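Local coordinates for protein KLLA0F12672p (PDB 4M3O) that probably dephosphorylates the C-terminal domain of the largest RNA polymerase II subunit, here as its zinc-binding N-terminal part from the yeast Kluyveromyces lactis, at residues A[48-53]-A[146-151]; A[56-61]-A[122-127]. One frame throughout, in Å; residues are numbered along the deposited sequence.

Contact 1. Residues A[48-53]-A[146-151]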
ATOM      1  N   THR A  48       2.716   7.452   7.283  1.00 36.82           N
ATOM      2  CA  THR A  48       1.750   6.418   7.091  1.00 38.28           C
ATOM      3  C   THR A  48       2.232   5.392   5.998  1.00 36.13           C
ATOM      4  O   THR A  48       2.154   4.179   6.135  1.00 36.38           O
ATOM      5  CB  THR A  48       0.367   7.031   6.773  1.00 43.79           C
ATOM      6  OG1 THR A  48      -0.030   7.966   7.800  1.00 43.92           O
ATOM      7  CG2 THR A  48      -0.684   5.900   6.675  1.00 40.53           C
ATOM      8  N   MET A  49       2.800   5.939   4.949  1.00 34.92           N
ATOM      9  CA  MET A  49       3.365   5.199   3.835  1.00 35.94           C
ATOM     10  C   MET A  49       4.476   4.284   4.340  1.00 36.86           C
ATOM     11  O   MET A  49       4.534   3.066   4.002  1.00 34.78           O
ATOM     12  CB  MET A  49       3.813   6.260   2.848  1.00 39.45           C
ATOM     13  CG  MET A  49       3.957   5.880   1.438  1.00 46.16           C
ATOM     14  SD  MET A  49       2.555   5.064   0.653  1.00 45.66           S
ATOM     15  CE  MET A  49       3.618   4.545  -0.678  1.00 43.90           C
ATOM     16  N   LYS A  50       5.293   4.783   5.263  1.00 35.84           N
ATOM     17  CA  LYS A  50       6.359   3.945   5.850  1.00 37.82           C
ATOM     18  C   LYS A  50       5.789   2.883   6.798  1.00 39.02           C
ATOM     19  O   LYS A  50       6.303   1.768   6.852  1.00 37.32           O
ATOM     20  CB  LYS A  50       7.361   4.741   6.617  1.00 38.77           C
ATOM     21  CG  LYS A  50       8.145   5.766   5.806  1.00 40.17           C
ATOM     22  CD  LYS A  50       8.706   6.863   6.760  1.00 42.67           C
ATOM     23  CE  LYS A  50       9.429   7.963   5.989  1.00 47.15           C
ATOM     24  NZ  LYS A  50      10.846   7.601   5.697  1.00 52.68           N
ATOM     25  N   TYR A  51       4.719   3.230   7.498  1.00 37.23           N
ATOM     26  CA  TYR A  51       4.042   2.261   8.374  1.00 38.72           C
ATOM     27  C   TYR A  51       3.409   1.080   7.578  1.00 36.63           C
ATOM     28  O   TYR A  51       3.506  -0.059   7.975  1.00 37.12           O
ATOM     29  CB  TYR A  51       2.970   3.009   9.183  1.00 37.71           C
ATOM     30  CG  TYR A  51       2.070   2.154  10.004  1.00 37.93           C
ATOM     31  CD1 TYR A  51       2.527   1.554  11.171  1.00 37.80           C
ATOM     32  CD2 TYR A  51       0.748   1.930   9.614  1.00 40.78           C
ATOM     33  CE1 TYR A  51       1.693   0.732  11.940  1.00 37.27           C
ATOM     34  CE2 TYR A  51      -0.111   1.149  10.389  1.00 40.30           C
ATOM     35  CZ  TYR A  51       0.366   0.552  11.549  1.00 39.46           C
ATOM     36  OH  TYR A  51      -0.496  -0.256  12.258  1.00 44.84           O
ATOM     37  N   ILE A  52       2.739   1.393   6.472  1.00 37.99           N
ATOM     38  CA  ILE A  52       2.091   0.399   5.555  1.00 39.45           C
ATOM     39  C   ILE A  52       2.947  -0.786   5.173  1.00 34.03           C
ATOM     40  O   ILE A  52       2.450  -1.881   4.982  1.00 32.57           O
ATOM     41  CB  ILE A  52       1.700   1.103   4.228  1.00 42.02           C
ATOM     42  CG1 ILE A  52       0.678   2.148   4.486  1.00 51.71           C
ATOM     43  CG2 ILE A  52       1.038   0.177   3.255  1.00 48.58           C
ATOM     44  CD1 ILE A  52      -0.283   1.708   5.523  1.00 44.29           C
ATOM     45  N   SER A  53       4.227  -0.500   4.947  1.00 33.94           N
ATOM     46  CA  SER A  53       5.132  -1.416   4.318  1.00 32.83           C
ATOM     47  C   SER A  53       5.181  -2.689   5.088  1.00 36.37           C
ATOM     48  O   SER A  53       5.387  -3.744   4.500  1.00 34.55           O
ATOM     49  CB  SER A  53       6.541  -0.787   4.131  1.00 32.31           C
ATOM     50  OG  SER A  53       7.116  -0.430   5.409  1.00 34.19           O
ATOM     51  N   PRO A 146      12.471  -4.412  10.155  1.00 59.55           N
ATOM     52  CA  PRO A 146      13.883  -4.673   9.980  1.00 67.51           C
ATOM     53  C   PRO A 146      14.559  -3.623   9.123  1.00 73.15           C
ATOM     54  O   PRO A 146      15.531  -3.949   8.478  1.00 77.55           O
ATOM     55  CB  PRO A 146      13.881  -5.984   9.234  1.00 72.00           C
ATOM     56  CG  PRO A 146      12.664  -5.910   8.397  1.00 69.52           C
ATOM     57  CD  PRO A 146      11.655  -5.163   9.199  1.00 63.84           C
ATOM     58  N   SER A 147      14.051  -2.405   9.113  1.00 66.44           N
ATOM     59  CA  SER A 147      14.715  -1.291   8.478  1.00 60.45           C
ATOM     60  C   SER A 147      13.692  -0.260   8.155  1.00 55.94           C
ATOM     61  O   SER A 147      12.532  -0.566   8.067  1.00 55.43           O
ATOM     62  CB  SER A 147      15.433  -1.720   7.225  1.00 59.47           C
ATOM     63  OG  SER A 147      14.533  -2.212   6.275  1.00 63.27           O
ATOM     64  N   GLU A 148      14.123   0.969   7.997  1.00 47.67           N
ATOM     65  CA  GLU A 148      13.201   2.028   7.729  1.00 51.08           C
ATOM     66  C   GLU A 148      13.116   2.242   6.249  1.00 45.72           C
ATOM     67  O   GLU A 148      14.107   2.384   5.587  1.00 41.94           O
ATOM     68  CB  GLU A 148      13.616   3.304   8.420  1.00 61.69           C
ATOM     69  CG  GLU A 148      13.189   4.537   7.660  1.00 77.21           C
ATOM     70  CD  GLU A 148      12.009   5.255   8.263  1.00 81.27           C
ATOM     71  OE1 GLU A 148      12.167   6.384   8.757  1.00 95.89           O
ATOM     72  OE2 GLU A 148      10.907   4.699   8.220  1.00 81.52           O
ATOM     73  N   ILE A 149      11.903   2.246   5.747  1.00 39.60           N
ATOM     74  CA  ILE A 149      11.648   2.304   4.329  1.00 40.87           C
ATOM     75  C   ILE A 149      11.864   3.770   3.955  1.00 35.23           C
ATOM     76  O   ILE A 149      11.521   4.638   4.731  1.00 40.34           O
ATOM     77  CB  ILE A 149      10.198   1.835   3.961  1.00 46.80           C
ATOM     78  CG1 ILE A 149       9.903   0.467   4.551  1.00 55.84           C
ATOM     79  CG2 ILE A 149      10.015   1.717   2.446  1.00 43.58           C
ATOM     80  CD1 ILE A 149      10.826  -0.678   4.156  1.00 64.18           C
ATOM     81  N   GLN A 150      12.416   4.005   2.776  1.00 33.38           N
ATOM     82  CA  GLN A 150      12.749   5.346   2.281  1.00 36.41           C
ATOM     83  C   GLN A 150      11.720   5.712   1.200  1.00 34.43           C
ATOM     84  O   GLN A 150      11.364   4.848   0.385  1.00 33.21           O
ATOM     85  CB  GLN A 150      14.081   5.305   1.574  1.00 34.90           C
ATOM     86  CG  GLN A 150      15.258   4.752   2.316  1.00 41.79           C
ATOM     87  CD  GLN A 150      15.667   5.751   3.331  1.00 42.98           C
ATOM     88  OE1 GLN A 150      16.267   6.818   3.019  1.00 35.08           O
ATOM     89  NE2 GLN A 150      15.203   5.498   4.539  1.00 46.23           N
ATOM     90  N   LEU A 151      11.317   6.969   1.157  1.00 34.21           N
ATOM     91  CA  LEU A 151      10.368   7.437   0.138  1.00 35.00           C
ATOM     92  C   LEU A 151      11.092   8.425  -0.792  1.00 33.70           C
ATOM     93  O   LEU A 151      11.791   9.272  -0.339  1.00 27.87           O
ATOM     94  CB  LEU A 151       9.218   8.187   0.812  1.00 35.31           C
ATOM     95  CG  LEU A 151       8.345   7.298   1.674  1.00 37.48           C
ATOM     96  CD1 LEU A 151       7.185   8.102   2.209  1.00 45.16           C
ATOM     97  CD2 LEU A 151       7.825   6.100   0.957  1.00 40.19           C
TER
HETATM   98  O   HOH W   1      12.384   8.527   3.131  1.00 51.31           O

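Contact 2. Residues A[56-61]-A[122-127]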
ATOM      1  N   LEU A  56       2.783  -5.211   3.630  1.00 33.72           N
ATOM      2  CA  LEU A  56       2.749  -5.445   2.190  1.00 36.98           C
ATOM      3  C   LEU A  56       3.930  -6.259   1.723  1.00 36.11           C
ATOM      4  O   LEU A  56       5.069  -5.994   2.122  1.00 42.01           O
ATOM      5  CB  LEU A  56       2.716  -4.139   1.429  1.00 37.46           C
ATOM      6  CG  LEU A  56       1.437  -3.306   1.606  1.00 35.96           C
ATOM      7  CD1 LEU A  56       1.720  -1.994   0.905  1.00 41.55           C
ATOM      8  CD2 LEU A  56       0.213  -3.917   1.035  1.00 39.56           C
ATOM      9  N   THR A  57       3.666  -7.262   0.877  1.00 35.34           N
ATOM     10  CA  THR A  57       4.726  -7.899   0.104  1.00 32.79           C
ATOM     11  C   THR A  57       4.815  -7.144  -1.195  1.00 31.62           C
ATOM     12  O   THR A  57       3.955  -6.309  -1.503  1.00 33.03           O
ATOM     13  CB  THR A  57       4.419  -9.351  -0.246  1.00 33.56           C
ATOM     14  OG1 THR A  57       3.231  -9.403  -1.074  1.00 33.38           O
ATOM     15  CG2 THR A  57       4.227 -10.149   1.013  1.00 39.24           C
ATOM     16  N   LYS A  58       5.849  -7.431  -1.978  1.00 30.60           N
ATOM     17  CA  LYS A  58       6.029  -6.776  -3.222  1.00 33.75           C
ATOM     18  C   LYS A  58       4.829  -7.045  -4.164  1.00 35.89           C
ATOM     19  O   LYS A  58       4.385  -6.142  -4.910  1.00 32.43           O
ATOM     20  CB  LYS A  58       7.297  -7.283  -3.926  1.00 38.10           C
ATOM     21  CG  LYS A  58       8.620  -6.822  -3.386  1.00 36.10           C
ATOM     22  CD  LYS A  58       9.741  -7.422  -4.227  1.00 37.04           C
ATOM     23  CE  LYS A  58      11.042  -6.642  -4.266  1.00 42.85           C
ATOM     24  NZ  LYS A  58      11.526  -6.309  -2.937  1.00 45.31           N
ATOM     25  N   GLN A  59       4.315  -8.291  -4.139  1.00 35.79           N
ATOM     26  CA  GLN A  59       3.167  -8.664  -4.934  1.00 33.29           C
ATOM     27  C   GLN A  59       1.854  -8.025  -4.434  1.00 33.46           C
ATOM     28  O   GLN A  59       1.035  -7.673  -5.235  1.00 35.97           O
ATOM     29  CB  GLN A  59       2.957 -10.188  -4.917  1.00 39.94           C
ATOM     30  CG  GLN A  59       1.832 -10.613  -5.892  1.00 44.82           C
ATOM     31  CD  GLN A  59       2.179 -10.190  -7.300  1.00 48.57           C
ATOM     32  OE1 GLN A  59       3.266 -10.495  -7.768  1.00 50.13           O
ATOM     33  NE2 GLN A  59       1.301  -9.427  -7.949  1.00 52.34           N
ATOM     34  N   ASP A  60       1.640  -7.936  -3.136  1.00 32.66           N
ATOM     35  CA  ASP A  60       0.448  -7.238  -2.623  1.00 35.06           C
ATOM     36  C   ASP A  60       0.452  -5.788  -3.029  1.00 30.72           C
ATOM     37  O   ASP A  60      -0.585  -5.229  -3.268  1.00 32.49           O
ATOM     38  CB  ASP A  60       0.380  -7.212  -1.075  1.00 38.11           C
ATOM     39  CG  ASP A  60       0.330  -8.573  -0.431  1.00 40.76           C
ATOM     40  OD1 ASP A  60      -0.156  -9.549  -1.087  1.00 41.33           O
ATOM     41  OD2 ASP A  60       0.794  -8.631   0.752  1.00 42.15           O
ATOM     42  N   TYR A  61       1.637  -5.169  -3.068  1.00 31.44           N
ATOM     43  CA  TYR A  61       1.777  -3.792  -3.548  1.00 28.65           C
ATOM     44  C   TYR A  61       1.419  -3.666  -5.027  1.00 30.09           C
ATOM     45  O   TYR A  61       0.609  -2.814  -5.378  1.00 32.99           O
ATOM     46  CB  TYR A  61       3.184  -3.178  -3.288  1.00 28.61           C
ATOM     47  CG  TYR A  61       3.255  -1.727  -3.723  1.00 27.36           C
ATOM     48  CD1 TYR A  61       2.714  -0.682  -2.928  1.00 31.37           C
ATOM     49  CD2 TYR A  61       3.812  -1.378  -4.925  1.00 30.36           C
ATOM     50  CE1 TYR A  61       2.781   0.644  -3.317  1.00 29.95           C
ATOM     51  CE2 TYR A  61       3.853  -0.055  -5.334  1.00 30.96           C
ATOM     52  CZ  TYR A  61       3.324   0.951  -4.530  1.00 31.84           C
ATOM     53  OH  TYR A  61       3.384   2.234  -4.994  1.00 30.89           O
ATOM     54  N   PHE A 122      10.565   2.703  -6.451  1.00 30.40           N
ATOM     55  CA  PHE A 122      11.483   2.952  -5.353  1.00 32.38           C
ATOM     56  C   PHE A 122      10.925   2.340  -4.075  1.00 33.25           C
ATOM     57  O   PHE A 122      11.637   1.624  -3.334  1.00 27.46           O
ATOM     58  CB  PHE A 122      11.699   4.458  -5.211  1.00 32.46           C
ATOM     59  CG  PHE A 122      12.766   4.862  -4.214  1.00 32.97           C
ATOM     60  CD1 PHE A 122      12.446   5.113  -2.889  1.00 35.21           C
ATOM     61  CD2 PHE A 122      14.112   5.053  -4.604  1.00 39.75           C
ATOM     62  CE1 PHE A 122      13.426   5.549  -1.978  1.00 32.75           C
ATOM     63  CE2 PHE A 122      15.102   5.442  -3.671  1.00 37.51           C
ATOM     64  CZ  PHE A 122      14.733   5.701  -2.364  1.00 35.41           C
ATOM     65  N   TYR A 123       9.640   2.586  -3.833  1.00 32.12           N
ATOM     66  CA  TYR A 123       8.985   2.019  -2.648  1.00 29.64           C
ATOM     67  C   TYR A 123       8.903   0.493  -2.743  1.00 29.72           C
ATOM     68  O   TYR A 123       9.195  -0.184  -1.787  1.00 30.59           O
ATOM     69  CB  TYR A 123       7.605   2.623  -2.487  1.00 31.35           C
ATOM     70  CG  TYR A 123       6.817   2.241  -1.281  1.00 30.82           C
ATOM     71  CD1 TYR A 123       7.116   2.775  -0.030  1.00 31.38           C
ATOM     72  CD2 TYR A 123       5.735   1.367  -1.386  1.00 34.57           C
ATOM     73  CE1 TYR A 123       6.365   2.418   1.075  1.00 31.55           C
ATOM     74  CE2 TYR A 123       4.950   1.022  -0.281  1.00 36.98           C
ATOM     75  CZ  TYR A 123       5.285   1.555   0.960  1.00 33.12           C
ATOM     76  OH  TYR A 123       4.496   1.243   2.047  1.00 30.14           O
ATOM     77  N   GLN A 124       8.480  -0.036  -3.894  1.00 30.16           N
ATOM     78  CA  GLN A 124       8.268  -1.474  -4.061  1.00 31.44           C
ATOM     79  C   GLN A 124       9.542  -2.224  -3.917  1.00 31.67           C
ATOM     80  O   GLN A 124       9.567  -3.289  -3.281  1.00 34.32           O
ATOM     81  CB  GLN A 124       7.620  -1.802  -5.417  1.00 34.82           C
ATOM     82  CG  GLN A 124       7.371  -3.278  -5.508  1.00 37.96           C
ATOM     83  CD  GLN A 124       6.949  -3.736  -6.868  1.00 41.05           C
ATOM     84  OE1 GLN A 124       7.569  -3.387  -7.828  1.00 39.66           O
ATOM     85  NE2 GLN A 124       5.925  -4.595  -6.938  1.00 37.88           N
ATOM     86  N   PHE A 125      10.612  -1.717  -4.545  1.00 30.93           N
ATOM     87  CA  PHE A 125      11.924  -2.367  -4.410  1.00 35.50           C
ATOM     88  C   PHE A 125      12.316  -2.624  -2.952  1.00 31.70           C
ATOM     89  O   PHE A 125      13.046  -3.573  -2.681  1.00 35.15           O
ATOM     90  CB  PHE A 125      13.031  -1.522  -5.061  1.00 35.52           C
ATOM     91  CG  PHE A 125      12.916  -1.408  -6.541  1.00 41.32           C
ATOM     92  CD1 PHE A 125      12.373  -2.404  -7.286  1.00 45.94           C
ATOM     93  CD2 PHE A 125      13.441  -0.308  -7.191  1.00 44.57           C
ATOM     94  CE1 PHE A 125      12.284  -2.297  -8.668  1.00 58.16           C
ATOM     95  CE2 PHE A 125      13.376  -0.183  -8.553  1.00 45.01           C
ATOM     96  CZ  PHE A 125      12.806  -1.190  -9.310  1.00 51.16           C
ATOM     97  N   GLN A 126      11.815  -1.837  -2.010  1.00 29.98           N
ATOM     98  CA  GLN A 126      12.248  -2.043  -0.649  1.00 32.09           C
ATOM     99  C   GLN A 126      11.318  -2.974   0.127  1.00 34.89           C
ATOM    100  O   GLN A 126      11.574  -3.277   1.248  1.00 33.60           O
ATOM    101  CB  GLN A 126      12.306  -0.712   0.102  1.00 33.58           C
ATOM    102  CG  GLN A 126      13.291   0.284  -0.512  1.00 32.62           C
ATOM    103  CD  GLN A 126      13.032   1.650   0.074  1.00 32.63           C
ATOM    104  OE1 GLN A 126      13.395   1.897   1.182  1.00 32.85           O
ATOM    105  NE2 GLN A 126      12.389   2.534  -0.662  1.00 34.07           N
ATOM    106  N   LEU A 127      10.197  -3.366  -0.443  1.00 33.32           N
ATOM    107  CA  LEU A 127       9.293  -4.176   0.337  1.00 36.46           C
ATOM    108  C   LEU A 127       9.835  -5.629   0.353  1.00 39.13           C
ATOM    109  O   LEU A 127      10.530  -6.049  -0.558  1.00 39.40           O
ATOM    110  CB  LEU A 127       7.965  -4.119  -0.347  1.00 30.59           C
ATOM    111  CG  LEU A 127       6.823  -3.202  -0.055  1.00 31.78           C
ATOM    112  CD1 LEU A 127       6.968  -2.118   0.928  1.00 30.02           C
ATOM    113  CD2 LEU A 127       5.955  -2.829  -1.271  1.00 29.06           C
TER

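Contact 1. Residues A[48-53]-A[146-151]
Lys50 NZ is gripped by three groups. It donates to the backbone carbonyl of Ile149, with Lys50 NZ 3.2 Å from Ile149 O and lying in the carbonyl plane. It forms a longer salt bridge with Glu148, Lys50 NZ to Glu148 OE1 3.5 Å. It also donates to a water that in turn accepts from Leu151 N, so the lysine meets the loop backbone once directly and once through water. The side chain reaches out across the loop and bends at its last torsion (chi4 -84°), which brings NZ to these partners. The other carboxylate oxygen, Glu148 OE2, lies against the lysine chain, 3.4 Å from Lys50 CD. A methionine in place of Lys50 would probably leave Ile149 O and the Glu148 carboxylate without their charged mate and let the loop shift. On one flank, Leu151 spreads both methyls over Met49, with Leu151 CD1 3.9 Å from Met49 CB. On the other, Ile149 CG1 rests against Ser53, whose OG turns back to donate to Lys50 O at 2.8 Å. Tyr123 of helix 114-125 also touches Leu151 and Ser53. This is a surface packing of an extended C-terminal segment, without regular secondary structure, across the C-terminal part of helix 46-52.

Contact 2. Residues A[56-61]-A[122-127]
Lys58 NZ donates to two backbone carbonyls near the C-terminal end of helix 114-125. Lys58 NZ stands 2.6 Å from Leu127 O, in that carbonyl's plane, and 3.1 Å from Phe125 O, where it sits well above the plane. The start of helix 58-70, which carries this lysine, is fixed by a capping box. Thr57 OG1 accepts from Asp60 N, and Asp60 OD2 accepts from Thr57 N. Carbonyls gathered near the end of a helix would probably favour the ammonium group. A third bond across the contact runs the other way: Gln124 NE2 donates to Lys58 O at 3.0 Å, with an N-H...O angle of 154°. The Gln124 chain is extended beyond CG, and Lys58 O lies close to its amide plane. Further in, Tyr61 packs against both Tyr123 and Leu127. With CG anti to the backbone N (chi1 -176°), its ring reaches across to helix 114-125. Tyr123 CD2 comes over one face of it, the two ring planes 58° apart. The Tyr61 hydroxyl bonds to Ser120, and that of Tyr123 to Met49 O. Gln124 CB approaches the Tyr61 ring obliquely. Leu127 crosses Tyr61 at about a right angle, with Leu127 CD2 3.4 Å from Tyr61 CB.

Helices 46-52 and 58-70 follow each other in the chain, and both touch Tyr123 near the end of helix 114-125. Contact 2 lies within the span of chain that contact 1 closes, and their centres are about 10 Å apart. Two probable hydrogen bonds join them: Tyr123 OH to Met49 O, and Gln126 NE2 to Gln150 O, both 2.7 Å. Tyr123 thus serves both contacts, its ring against helix 58-70 and its hydroxyl on helix 46-52. The zinc ion, held by Cys74, Cys79, Cys112 and His116, lies about 9 Å from the Tyr61 side chain and about 11 Å from that of Met49. Neither contact supplies a ligand to the zinc.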